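Local coordinates for protein tryptophan halogenase superfamily (Brevundimonas sp. BAL3, PDB 6FRL) that probably halogenates aromatic substrates in a flavin-dependent reaction, with a preference for bromination over chlorination, at residues A29-F34 / L365-F369; L132-S136 / L480-R484; V230-L235 / Q331-C337. All blocks are in the same frame, centred on the assembly; numbering follows the deposited sequence.

Interaction 1. Residues A29-F34 / L365-F369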
ATOM      1  N   ALA B  29      13.507  15.928  15.422  1.00 24.80           N
ATOM      2  CA  ALA B  29      13.540  14.680  14.638  1.00 25.37           C
ATOM      3  C   ALA B  29      14.923  14.451  14.027  1.00 25.72           C
ATOM      4  O   ALA B  29      15.452  13.357  14.138  1.00 25.21           O
ATOM      5  CB  ALA B  29      12.480  14.698  13.545  1.00 24.91           C
ATOM      6  N   LEU B  30      15.514  15.497  13.425  1.00 26.52           N
ATOM      7  CA  LEU B  30      16.856  15.391  12.847  1.00 27.43           C
ATOM      8  C   LEU B  30      17.966  15.251  13.921  1.00 27.95           C
ATOM      9  O   LEU B  30      18.949  14.520  13.709  1.00 26.01           O
ATOM     10  CB  LEU B  30      17.137  16.574  11.904  1.00 27.06           C
ATOM     11  CG  LEU B  30      16.227  16.684  10.681  1.00 27.25           C
ATOM     12  CD1 LEU B  30      16.630  17.851   9.791  1.00 26.74           C
ATOM     13  CD2 LEU B  30      16.221  15.370   9.886  1.00 28.29           C
ATOM     14  N   VAL B  31      17.809  15.921  15.064  1.00 27.01           N
ATOM     15  CA  VAL B  31      18.735  15.727  16.193  1.00 28.68           C
ATOM     16  C   VAL B  31      18.790  14.253  16.608  1.00 28.97           C
ATOM     17  O   VAL B  31      19.870  13.682  16.670  1.00 31.68           O
ATOM     18  CB  VAL B  31      18.415  16.697  17.377  1.00 31.21           C
ATOM     19  CG1 VAL B  31      18.946  16.206  18.715  1.00 32.43           C
ATOM     20  CG2 VAL B  31      18.996  18.088  17.089  1.00 30.58           C
ATOM     21  N   GLN B  32      17.637  13.620  16.830  1.00 27.94           N
ATOM     22  CA  GLN B  32      17.616  12.191  17.228  1.00 27.38           C
ATOM     23  C   GLN B  32      18.191  11.260  16.143  1.00 27.77           C
ATOM     24  O   GLN B  32      18.906  10.327  16.433  1.00 25.46           O
ATOM     25  CB  GLN B  32      16.187  11.714  17.540  1.00 25.13           C
ATOM     26  CG  GLN B  32      16.057  10.212  17.854  1.00 22.56           C
ATOM     27  CD  GLN B  32      16.331   9.892  19.288  1.00 23.27           C
ATOM     28  OE1 GLN B  32      17.307  10.379  19.880  1.00 23.06           O
ATOM     29  NE2 GLN B  32      15.463   9.075  19.887  1.00 22.24           N
ATOM     30  N   HIS B  33      17.807  11.510  14.902  1.00 28.32           N
ATOM     31  CA  HIS B  33      18.151  10.630  13.803  1.00 29.64           C
ATOM     32  C   HIS B  33      19.650  10.682  13.456  1.00 29.73           C
ATOM     33  O   HIS B  33      20.213   9.699  13.068  1.00 29.97           O
ATOM     34  CB  HIS B  33      17.309  11.025  12.608  1.00 30.43           C
ATOM     35  CG  HIS B  33      17.374  10.072  11.472  1.00 31.12           C
ATOM     36  ND1 HIS B  33      17.751  10.448  10.191  1.00 32.67           N
ATOM     37  CD2 HIS B  33      17.046   8.767  11.406  1.00 30.32           C
ATOM     38  CE1 HIS B  33      17.656   9.402   9.391  1.00 33.72           C
ATOM     39  NE2 HIS B  33      17.239   8.369  10.106  1.00 33.65           N
ATOM     40  N   PHE B  34      20.264  11.854  13.598  1.00 31.71           N
ATOM     41  CA  PHE B  34      21.679  12.074  13.339  1.00 31.50           C
ATOM     42  C   PHE B  34      22.429  12.426  14.651  1.00 31.58           C
ATOM     43  O   PHE B  34      23.383  13.232  14.613  1.00 32.21           O
ATOM     44  CB  PHE B  34      21.840  13.265  12.359  1.00 31.94           C
ATOM     45  CG  PHE B  34      21.363  13.006  10.958  1.00 29.50           C
ATOM     46  CD1 PHE B  34      22.094  12.190  10.108  1.00 29.30           C
ATOM     47  CD2 PHE B  34      20.230  13.638  10.453  1.00 30.35           C
ATOM     48  CE1 PHE B  34      21.686  11.982   8.785  1.00 29.15           C
ATOM     49  CE2 PHE B  34      19.804  13.408   9.137  1.00 29.87           C
ATOM     50  CZ  PHE B  34      20.520  12.567   8.308  1.00 28.47           C
ATOM     51  N   LEU B 365      11.773  13.249   4.377  1.00 26.55           N
ATOM     52  CA  LEU B 365      13.094  13.863   4.325  1.00 28.33           C
ATOM     53  C   LEU B 365      14.174  12.910   4.804  1.00 31.34           C
ATOM     54  O   LEU B 365      15.229  12.789   4.157  1.00 29.87           O
ATOM     55  CB  LEU B 365      13.154  15.149   5.173  1.00 28.53           C
ATOM     56  CG  LEU B 365      14.515  15.840   5.304  1.00 29.45           C
ATOM     57  CD1 LEU B 365      15.185  16.043   3.960  1.00 30.04           C
ATOM     58  CD2 LEU B 365      14.358  17.158   6.021  1.00 31.20           C
ATOM     59  N   LYS B 366      13.922  12.261   5.944  1.00 31.22           N
ATOM     60  CA  LYS B 366      14.817  11.201   6.443  1.00 31.74           C
ATOM     61  C   LYS B 366      14.959  10.007   5.479  1.00 29.52           C
ATOM     62  O   LYS B 366      16.073   9.579   5.183  1.00 32.14           O
ATOM     63  CB  LYS B 366      14.376  10.721   7.831  1.00 31.73           C
ATOM     64  CG  LYS B 366      14.515  11.801   8.909  1.00 32.19           C
ATOM     65  CD  LYS B 366      14.372  11.261  10.328  1.00 35.18           C
ATOM     66  CE  LYS B 366      12.927  10.904  10.657  1.00 35.59           C
ATOM     67  NZ  LYS B 366      12.870  10.188  11.954  1.00 35.33           N
ATOM     68  N   ALA B 367      13.848   9.489   4.967  1.00 29.32           N
ATOM     69  CA  ALA B 367      13.902   8.342   4.019  1.00 29.17           C
ATOM     70  C   ALA B 367      14.655   8.664   2.691  1.00 28.91           C
ATOM     71  O   ALA B 367      15.254   7.779   2.071  1.00 29.09           O
ATOM     72  CB  ALA B 367      12.479   7.825   3.738  1.00 28.22           C
ATOM     73  N   LEU B 368      14.609   9.932   2.276  1.00 29.51           N
ATOM     74  CA  LEU B 368      15.255  10.396   1.049  1.00 30.88           C
ATOM     75  C   LEU B 368      16.342  11.419   1.334  1.00 32.00           C
ATOM     76  O   LEU B 368      16.682  12.192   0.440  1.00 39.51           O
ATOM     77  CB  LEU B 368      14.210  10.983   0.070  1.00 30.05           C
ATOM     78  CG  LEU B 368      13.074  10.055  -0.373  1.00 30.22           C
ATOM     79  CD1 LEU B 368      11.943  10.816  -1.054  1.00 28.54           C
ATOM     80  CD2 LEU B 368      13.588   8.964  -1.299  1.00 29.23           C
ATOM     81  N   PHE B 369      16.918  11.425   2.543  1.00 31.63           N
ATOM     82  CA  PHE B 369      17.967  12.423   2.896  1.00 30.27           C
ATOM     83  C   PHE B 369      19.068  12.474   1.848  1.00 29.02           C
ATOM     84  O   PHE B 369      19.584  11.436   1.449  1.00 28.67           O
ATOM     85  CB  PHE B 369      18.597  12.211   4.289  1.00 26.74           C
ATOM     86  CG  PHE B 369      19.175  13.475   4.892  1.00 25.23           C
ATOM     87  CD1 PHE B 369      18.361  14.369   5.550  1.00 24.97           C
ATOM     88  CD2 PHE B 369      20.534  13.758   4.802  1.00 25.57           C
ATOM     89  CE1 PHE B 369      18.873  15.531   6.108  1.00 25.76           C
ATOM     90  CE2 PHE B 369      21.058  14.913   5.346  1.00 26.26           C
ATOM     91  CZ  PHE B 369      20.235  15.813   5.991  1.00 26.19           C
TER
HETATM   92  O   HOH W   1      13.924  11.065  14.179  1.00 23.56           O
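Lys366 lays its aliphatic chain over one face of the His33 imidazole, joining the last turn of helix 354-367 to the end of helix 20-33. The latter follows strand 13-17 in what is probably the Rossmann-type strand-turn-helix of the nucleotide-binding fold. In this CH-pi contact CD of Lys366 sits 3.6 Å from the centroid of the His33 ring, 19° off its normal. The lysine chain is nearly extended as far as CD and then bends at chi3 (-73°), which carries the amine past the imidazole to a bridging water. In His33, CG anti to the backbone N (chi1 -170°) sends the imidazole out toward the lysine, where its face meets CD. Leu30 slides past the same chain in the opposite direction, its CD2 4.1 Å from Lys366 CG.

A second layer is aromatic. Phe34, just past the helix, drives its ring edge into the face of Phe369 in a T-shaped pair, the centroids of the two rings 4.7 Å apart and the planes inclined at 57°. Phe34 CZ stands over the centre of the Phe369 ring, while ND1 of His33 lies above one face of Phe34. Pro466 of the second subunit packs on both phenylalanines, so the pair also belongs to the dimer interface.

Lys366 finishes in the water bridge: NZ donates to the water at 2.6 Å from NZ, and that water donates to Ala29 O, 2.8 Å from the water oxygen.

Interaction 2. Residues L132-S136 / L480-R484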
ATOM      1  N   LEU B 132     -24.202   2.299  12.431  1.00 33.92           N
ATOM      2  CA  LEU B 132     -22.914   1.659  12.216  1.00 33.62           C
ATOM      3  C   LEU B 132     -21.915   1.942  13.388  1.00 34.14           C
ATOM      4  O   LEU B 132     -21.112   1.059  13.746  1.00 33.48           O
ATOM      5  CB  LEU B 132     -22.341   2.101  10.879  1.00 32.98           C
ATOM      6  CG  LEU B 132     -20.965   1.558  10.509  1.00 33.10           C
ATOM      7  CD1 LEU B 132     -21.051   0.105  10.092  1.00 32.56           C
ATOM      8  CD2 LEU B 132     -20.390   2.433   9.419  1.00 36.18           C
ATOM      9  N   ALA B 133     -21.994   3.140  13.975  1.00 32.96           N
ATOM     10  CA  ALA B 133     -21.184   3.539  15.142  1.00 35.74           C
ATOM     11  C   ALA B 133     -21.320   2.676  16.420  1.00 37.83           C
ATOM     12  O   ALA B 133     -20.412   2.652  17.259  1.00 40.52           O
ATOM     13  CB  ALA B 133     -21.473   5.000  15.480  1.00 36.44           C
ATOM     14  N   ALA B 134     -22.443   1.974  16.577  1.00 36.69           N
ATOM     15  CA  ALA B 134     -22.555   1.029  17.674  1.00 38.79           C
ATOM     16  C   ALA B 134     -21.557  -0.105  17.592  1.00 35.32           C
ATOM     17  O   ALA B 134     -21.418  -0.834  18.559  1.00 43.08           O
ATOM     18  CB  ALA B 134     -23.951   0.461  17.761  1.00 42.12           C
ATOM     19  N   TYR B 135     -20.884  -0.270  16.461  1.00 31.01           N
ATOM     20  CA  TYR B 135     -19.889  -1.332  16.302  1.00 29.72           C
ATOM     21  C   TYR B 135     -18.449  -0.858  16.311  1.00 28.08           C
ATOM     22  O   TYR B 135     -17.574  -1.629  15.957  1.00 26.19           O
ATOM     23  CB  TYR B 135     -20.153  -2.129  15.033  1.00 30.43           C
ATOM     24  CG  TYR B 135     -21.542  -2.676  14.969  1.00 31.55           C
ATOM     25  CD1 TYR B 135     -22.570  -1.927  14.408  1.00 32.70           C
ATOM     26  CD2 TYR B 135     -21.844  -3.949  15.456  1.00 35.07           C
ATOM     27  CE1 TYR B 135     -23.865  -2.407  14.361  1.00 34.44           C
ATOM     28  CE2 TYR B 135     -23.151  -4.446  15.406  1.00 33.87           C
ATOM     29  CZ  TYR B 135     -24.144  -3.665  14.844  1.00 33.24           C
ATOM     30  OH  TYR B 135     -25.421  -4.141  14.767  1.00 37.06           O
ATOM     31  N   SER B 136     -18.215   0.395  16.725  1.00 29.16           N
ATOM     32  CA  SER B 136     -16.870   0.959  16.954  1.00 27.95           C
ATOM     33  C   SER B 136     -16.684   1.321  18.416  1.00 26.78           C
ATOM     34  O   SER B 136     -17.380   2.205  18.937  1.00 25.36           O
ATOM     35  CB  SER B 136     -16.677   2.250  16.145  1.00 30.08           C
ATOM     36  OG  SER B 136     -15.475   2.927  16.526  1.00 31.24           O
ATOM     37  N   LEU B 480     -24.660  -9.773  15.545  1.00 41.67           N
ATOM     38  CA  LEU B 480     -24.557  -8.325  15.620  1.00 41.31           C
ATOM     39  C   LEU B 480     -24.998  -7.753  16.981  1.00 43.10           C
ATOM     40  O   LEU B 480     -24.396  -6.811  17.453  1.00 39.81           O
ATOM     41  CB  LEU B 480     -25.328  -7.664  14.462  1.00 38.68           C
ATOM     42  CG  LEU B 480     -24.420  -7.318  13.254  1.00 39.09           C
ATOM     43  CD1 LEU B 480     -23.663  -8.517  12.674  1.00 38.08           C
ATOM     44  CD2 LEU B 480     -25.188  -6.665  12.136  1.00 39.47           C
ATOM     45  N   ALA B 481     -26.040  -8.312  17.592  1.00 47.40           N
ATOM     46  CA  ALA B 481     -26.488  -7.846  18.918  1.00 45.02           C
ATOM     47  C   ALA B 481     -25.460  -8.172  20.004  1.00 39.06           C
ATOM     48  O   ALA B 481     -25.267  -7.380  20.914  1.00 36.03           O
ATOM     49  CB  ALA B 481     -27.884  -8.387  19.273  1.00 44.81           C
ATOM     50  N   GLU B 482     -24.796  -9.316  19.886  1.00 38.42           N
ATOM     51  CA  GLU B 482     -23.663  -9.666  20.769  1.00 46.16           C
ATOM     52  C   GLU B 482     -22.473  -8.678  20.686  1.00 47.66           C
ATOM     53  O   GLU B 482     -21.929  -8.272  21.714  1.00 52.82           O
ATOM     54  CB  GLU B 482     -23.220 -11.108  20.460  1.00 49.93           C
ATOM     55  CG  GLU B 482     -22.033 -11.686  21.227  1.00 55.32           C
ATOM     56  CD  GLU B 482     -21.805 -13.183  20.902  1.00 63.26           C
ATOM     57  OE1 GLU B 482     -22.715 -13.834  20.325  1.00 65.81           O
ATOM     58  OE2 GLU B 482     -20.711 -13.737  21.210  1.00 67.76           O
ATOM     59  N   MET B 483     -22.070  -8.309  19.463  1.00 48.29           N
ATOM     60  CA  MET B 483     -21.025  -7.302  19.232  1.00 42.41           C
ATOM     61  C   MET B 483     -21.441  -5.981  19.862  1.00 40.58           C
ATOM     62  O   MET B 483     -20.700  -5.401  20.629  1.00 44.85           O
ATOM     63  CB  MET B 483     -20.798  -7.078  17.741  1.00 43.39           C
ATOM     64  CG  MET B 483     -19.924  -8.132  17.087  1.00 47.56           C
ATOM     65  SD  MET B 483     -19.437  -7.755  15.381  1.00 47.83           S
ATOM     66  CE  MET B 483     -20.770  -8.487  14.460  1.00 51.15           C
ATOM     67  N   ARG B 484     -22.640  -5.536  19.515  1.00 38.55           N
ATOM     68  CA  ARG B 484     -23.233  -4.277  19.942  1.00 42.01           C
ATOM     69  C   ARG B 484     -23.232  -4.158  21.471  1.00 42.08           C
ATOM     70  O   ARG B 484     -22.907  -3.119  22.032  1.00 43.58           O
ATOM     71  CB  ARG B 484     -24.655  -4.216  19.341  1.00 43.28           C
ATOM     72  CG  ARG B 484     -25.402  -2.912  19.423  1.00 47.18           C
ATOM     73  CD  ARG B 484     -26.493  -2.801  18.353  1.00 52.27           C
ATOM     74  NE  ARG B 484     -27.643  -3.697  18.560  1.00 54.10           N
ATOM     75  CZ  ARG B 484     -27.961  -4.761  17.821  1.00 51.70           C
ATOM     76  NH1 ARG B 484     -27.209  -5.179  16.793  1.00 51.54           N
ATOM     77  NH2 ARG B 484     -29.038  -5.465  18.154  1.00 47.60           N
TER
HETATM   78  O   HOH W   2     -22.559  -0.716  21.241  1.00 28.79           O
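Tyr135 CA and Arg484 CA come within 5.8 Å of each other where the short 3-10 segment 132-134 runs up against helix 473-492. Tyr135 carries the contact. CG beside the backbone N (chi1 -55°) swings the ring toward that helix, which it meets by an edge: CE2 lies 3.4 Å from Leu480 O, close to the ring plane, and CD2 reaches Met483 CB at 4.0 Å. The phenol oxygen goes further and rests against the aliphatic part of Leu480, with OH 3.5 Å from Leu480 CB.

That same oxygen accepts a hydrogen bond from Arg484, NH1 to Tyr135 OH at 2.9 Å. The bond is bent, 135° at the hydrogen, and the oxygen is slightly tilted from the guanidinium plane. Arg484 gets there by a kink at chi3 (70°), which folds the guanidinium back over Ala481 CA, and the group then stands steeply to the tyrosine ring. A phenylalanine in place of Tyr135 would probably keep the edge contacts but leave Arg484 NH1 without this acceptor, setting the guanidinium freer to turn.

Beside the ring, Ala134 CB touches Arg484 CG, and a water donates to both Ala134 O and Arg484 O, tying the two backbones together. Phe116 and Trp120 of helix 116-125 meet the Tyr135 ring, Leu132 leans on helix 447-456, and Ser136 caps the start of helix 137-143, so the turn leads into that helix and packs among helices 116-125, 447-456 and 473-492.

Interaction 3. Residues V230-L235 / Q331-C337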
ATOM      1  N   VAL B 230      12.203  31.060   1.515  1.00 33.11           N
ATOM      2  CA  VAL B 230      13.236  30.449   0.692  1.00 34.94           C
ATOM      3  C   VAL B 230      12.641  29.717  -0.519  1.00 36.60           C
ATOM      4  O   VAL B 230      13.054  29.959  -1.644  1.00 36.86           O
ATOM      5  CB  VAL B 230      14.133  29.502   1.505  1.00 38.26           C
ATOM      6  CG1 VAL B 230      15.388  29.117   0.711  1.00 36.31           C
ATOM      7  CG2 VAL B 230      14.535  30.159   2.812  1.00 38.93           C
ATOM      8  N   ILE B 231      11.675  28.828  -0.294  1.00 34.36           N
ATOM      9  CA  ILE B 231      11.091  28.034  -1.385  1.00 30.19           C
ATOM     10  C   ILE B 231      10.385  28.948  -2.398  1.00 30.49           C
ATOM     11  O   ILE B 231      10.468  28.715  -3.602  1.00 31.32           O
ATOM     12  CB  ILE B 231      10.133  26.913  -0.844  1.00 26.48           C
ATOM     13  CG1 ILE B 231       9.866  25.820  -1.897  1.00 24.67           C
ATOM     14  CG2 ILE B 231       8.833  27.485  -0.321  1.00 23.77           C
ATOM     15  CD1 ILE B 231      11.062  24.948  -2.243  1.00 24.29           C
ATOM     16  N   GLY B 232       9.743  30.009  -1.909  1.00 31.38           N
ATOM     17  CA  GLY B 232       8.905  30.890  -2.739  1.00 32.90           C
ATOM     18  C   GLY B 232       9.587  32.155  -3.214  1.00 34.00           C
ATOM     19  O   GLY B 232       9.717  32.339  -4.411  1.00 39.62           O
ATOM     20  N   GLU B 233      10.012  33.014  -2.276  1.00 36.45           N
ATOM     21  CA  GLU B 233      10.595  34.338  -2.579  1.00 38.12           C
ATOM     22  C   GLU B 233      11.987  34.210  -3.158  1.00 36.72           C
ATOM     23  O   GLU B 233      12.260  34.734  -4.209  1.00 37.16           O
ATOM     24  CB  GLU B 233      10.629  35.259  -1.354  1.00 41.12           C
ATOM     25  CG  GLU B 233       9.267  35.810  -0.910  1.00 47.14           C
ATOM     26  CD  GLU B 233       9.349  36.688   0.368  1.00 57.36           C
ATOM     27  OE1 GLU B 233      10.418  36.776   1.039  1.00 64.06           O
ATOM     28  OE2 GLU B 233       8.324  37.305   0.728  1.00 57.49           O
ATOM     29  N   ALA B 234      12.859  33.480  -2.492  1.00 36.33           N
ATOM     30  CA  ALA B 234      14.230  33.299  -2.977  1.00 33.72           C
ATOM     31  C   ALA B 234      14.346  32.438  -4.236  1.00 35.67           C
ATOM     32  O   ALA B 234      15.045  32.818  -5.178  1.00 41.57           O
ATOM     33  CB  ALA B 234      15.106  32.708  -1.866  1.00 34.83           C
ATOM     34  N   LEU B 235      13.698  31.259  -4.229  1.00 36.36           N
ATOM     35  CA  LEU B 235      13.825  30.238  -5.310  1.00 33.37           C
ATOM     36  C   LEU B 235      12.717  30.289  -6.378  1.00 33.20           C
ATOM     37  O   LEU B 235      12.780  29.558  -7.368  1.00 37.10           O
ATOM     38  CB  LEU B 235      13.886  28.835  -4.710  1.00 29.68           C
ATOM     39  CG  LEU B 235      15.161  28.579  -3.906  1.00 30.00           C
ATOM     40  CD1 LEU B 235      15.103  27.229  -3.220  1.00 30.02           C
ATOM     41  CD2 LEU B 235      16.436  28.713  -4.751  1.00 29.71           C
ATOM     42  N   GLN B 331       6.369  22.526  -6.160  1.00 27.33           N
ATOM     43  CA  GLN B 331       7.304  21.490  -5.781  1.00 29.03           C
ATOM     44  C   GLN B 331       7.729  21.824  -4.352  1.00 26.90           C
ATOM     45  O   GLN B 331       8.045  22.950  -4.055  1.00 28.51           O
ATOM     46  CB  GLN B 331       8.449  21.360  -6.802  1.00 33.94           C
ATOM     47  CG  GLN B 331       9.649  22.275  -6.699  1.00 41.54           C
ATOM     48  CD  GLN B 331      10.574  22.120  -7.928  1.00 44.41           C
ATOM     49  OE1 GLN B 331      10.192  22.544  -9.011  1.00 49.60           O
ATOM     50  NE2 GLN B 331      11.767  21.500  -7.767  1.00 36.94           N
ATOM     51  N   ALA B 332       7.666  20.866  -3.448  1.00 24.42           N
ATOM     52  CA  ALA B 332       7.969  21.148  -2.054  1.00 25.84           C
ATOM     53  C   ALA B 332       9.474  21.214  -1.803  1.00 25.07           C
ATOM     54  O   ALA B 332       9.902  21.820  -0.815  1.00 25.05           O
ATOM     55  CB  ALA B 332       7.304  20.128  -1.112  1.00 25.59           C
ATOM     56  N   TRP B 333      10.243  20.583  -2.687  1.00 24.40           N
ATOM     57  CA  TRP B 333      11.709  20.583  -2.672  1.00 27.32           C
ATOM     58  C   TRP B 333      12.250  21.131  -4.009  1.00 29.87           C
ATOM     59  O   TRP B 333      11.952  20.588  -5.100  1.00 30.78           O
ATOM     60  CB  TRP B 333      12.221  19.159  -2.468  1.00 28.37           C
ATOM     61  CG  TRP B 333      13.696  18.941  -2.240  1.00 28.90           C
ATOM     62  CD1 TRP B 333      14.737  19.762  -2.577  1.00 29.99           C
ATOM     63  CD2 TRP B 333      14.290  17.778  -1.681  1.00 31.19           C
ATOM     64  NE1 TRP B 333      15.936  19.193  -2.255  1.00 29.51           N
ATOM     65  CE2 TRP B 333      15.701  17.973  -1.698  1.00 31.73           C
ATOM     66  CE3 TRP B 333      13.774  16.586  -1.176  1.00 31.69           C
ATOM     67  CZ2 TRP B 333      16.595  17.017  -1.227  1.00 33.56           C
ATOM     68  CZ3 TRP B 333      14.652  15.629  -0.689  1.00 37.16           C
ATOM     69  CH2 TRP B 333      16.059  15.851  -0.715  1.00 37.26           C
ATOM     70  N   ALA B 334      13.029  22.214  -3.914  1.00 29.55           N
ATOM     71  CA  ALA B 334      13.737  22.772  -5.061  1.00 32.15           C
ATOM     72  C   ALA B 334      15.194  23.029  -4.672  1.00 34.13           C
ATOM     73  O   ALA B 334      15.472  23.531  -3.597  1.00 35.00           O
ATOM     74  CB  ALA B 334      13.070  24.063  -5.504  1.00 31.58           C
ATOM     75  N   LYS B 335      16.110  22.692  -5.562  1.00 37.43           N
ATOM     76  CA  LYS B 335      17.541  22.857  -5.328  1.00 39.89           C
ATOM     77  C   LYS B 335      17.969  22.219  -3.992  1.00 36.85           C
ATOM     78  O   LYS B 335      17.907  20.995  -3.873  1.00 37.93           O
ATOM     79  CB  LYS B 335      17.958  24.320  -5.535  1.00 42.86           C
ATOM     80  CG  LYS B 335      17.880  24.722  -7.013  1.00 44.12           C
ATOM     81  CD  LYS B 335      17.945  26.211  -7.258  1.00 46.83           C
ATOM     82  CE  LYS B 335      17.545  26.564  -8.695  1.00 51.43           C
ATOM     83  NZ  LYS B 335      18.503  25.950  -9.659  1.00 50.73           N
ATOM     84  N   ASN B 336      18.373  23.018  -3.006  1.00 35.19           N
ATOM     85  CA  ASN B 336      18.754  22.508  -1.676  1.00 30.70           C
ATOM     86  C   ASN B 336      17.871  23.092  -0.576  1.00 29.60           C
ATOM     87  O   ASN B 336      18.308  23.283   0.571  1.00 27.31           O
ATOM     88  CB  ASN B 336      20.252  22.786  -1.407  1.00 29.83           C
ATOM     89  CG  ASN B 336      20.586  24.260  -1.309  1.00 29.22           C
ATOM     90  OD1 ASN B 336      19.942  25.120  -1.931  1.00 29.54           O
ATOM     91  ND2 ASN B 336      21.599  24.569  -0.510  1.00 28.30           N
ATOM     92  N   CYS B 337      16.613  23.359  -0.931  1.00 28.80           N
ATOM     93  CA  CYS B 337      15.607  23.788   0.014  1.00 27.58           C
ATOM     94  C   CYS B 337      14.447  22.805   0.013  1.00 26.56           C
ATOM     95  O   CYS B 337      13.876  22.534  -1.040  1.00 23.50           O
ATOM     96  CB  CYS B 337      15.106  25.154  -0.374  1.00 27.39           C
ATOM     97  SG  CYS B 337      13.918  25.791   0.797  1.00 28.64           S
TER
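Ile231, Leu235 and Cys337 bring most of the buried surface to this contact, where helix 229-234 packs on a tight hairpin at the edge of the six-stranded sheet. The hairpin is closed by a hydrogen-bonded pair, Ala334 and Cys337, and turns through Lys335 and Asn336, whose backbone angles resemble a type II' turn.

Ile231 aims its long branch at the hairpin backbone. CG1 is anti to the backbone N (chi1 -162°), which carries CD1 across to the peptide groups: it is 3.6 Å from Ala332 O and 3.8 Å from Ala334 N, with the Ala334 methyl close beside. The methyl thus lies against the very N-H that bonds to Cys337 O.

Leu235 divides its two methyls. CD1 presses on Cys337 CB at 3.5 Å and also approaches Ala334 O, whereas CD2 rests on the aliphatic run of Lys335, 3.8 Å from its CD. A wider pi-type turn, in which Leu235 N bonds to Val230 O, brings this leucine round to the hairpin.

Cys337 answers from the strand, its SG 3.6 Å from Val230 CG1. From the neighbouring strand 219-222, Asp222, which also touches Cys337, accepts at OD2 from Val230 N and Ile231 N.

Across the joint, methyls meet a thiol, a lysine methylene and backbone groups. Several of the hairpin's polar groups are satisfied within it, as Gln331 NE2 is by Trp333 O at 2.8 Å, and others by neighbouring parts of the chain; between these two segments apolar fit, not directed bonds, probably sets how they sit together.

In the fold
Starting from the N terminus, the chain opens interaction 1 at 29-34 and interaction 2 at 132-136, then runs through 230-235, which opens interaction 3. Segment 331-337 closes that shortest loop first, so interaction 3 is nested inside both others. Interaction 1 closes next, at 365-369, and interaction 2 last, at 480-484; these two loops therefore cross. Interactions 1 and 3 are neighbours, centres 19 Å apart, touching where Leu368 O packs 3.9 Å from Trp333 CH2; the first joins helices 20-33 and 354-367, the other sets helix 229-234 on the edge hairpin of the sheet containing strand 13-17. Interaction 2, about 42 Å from interaction 1 between centres, ties helix 473-492 to the 132-136 turn.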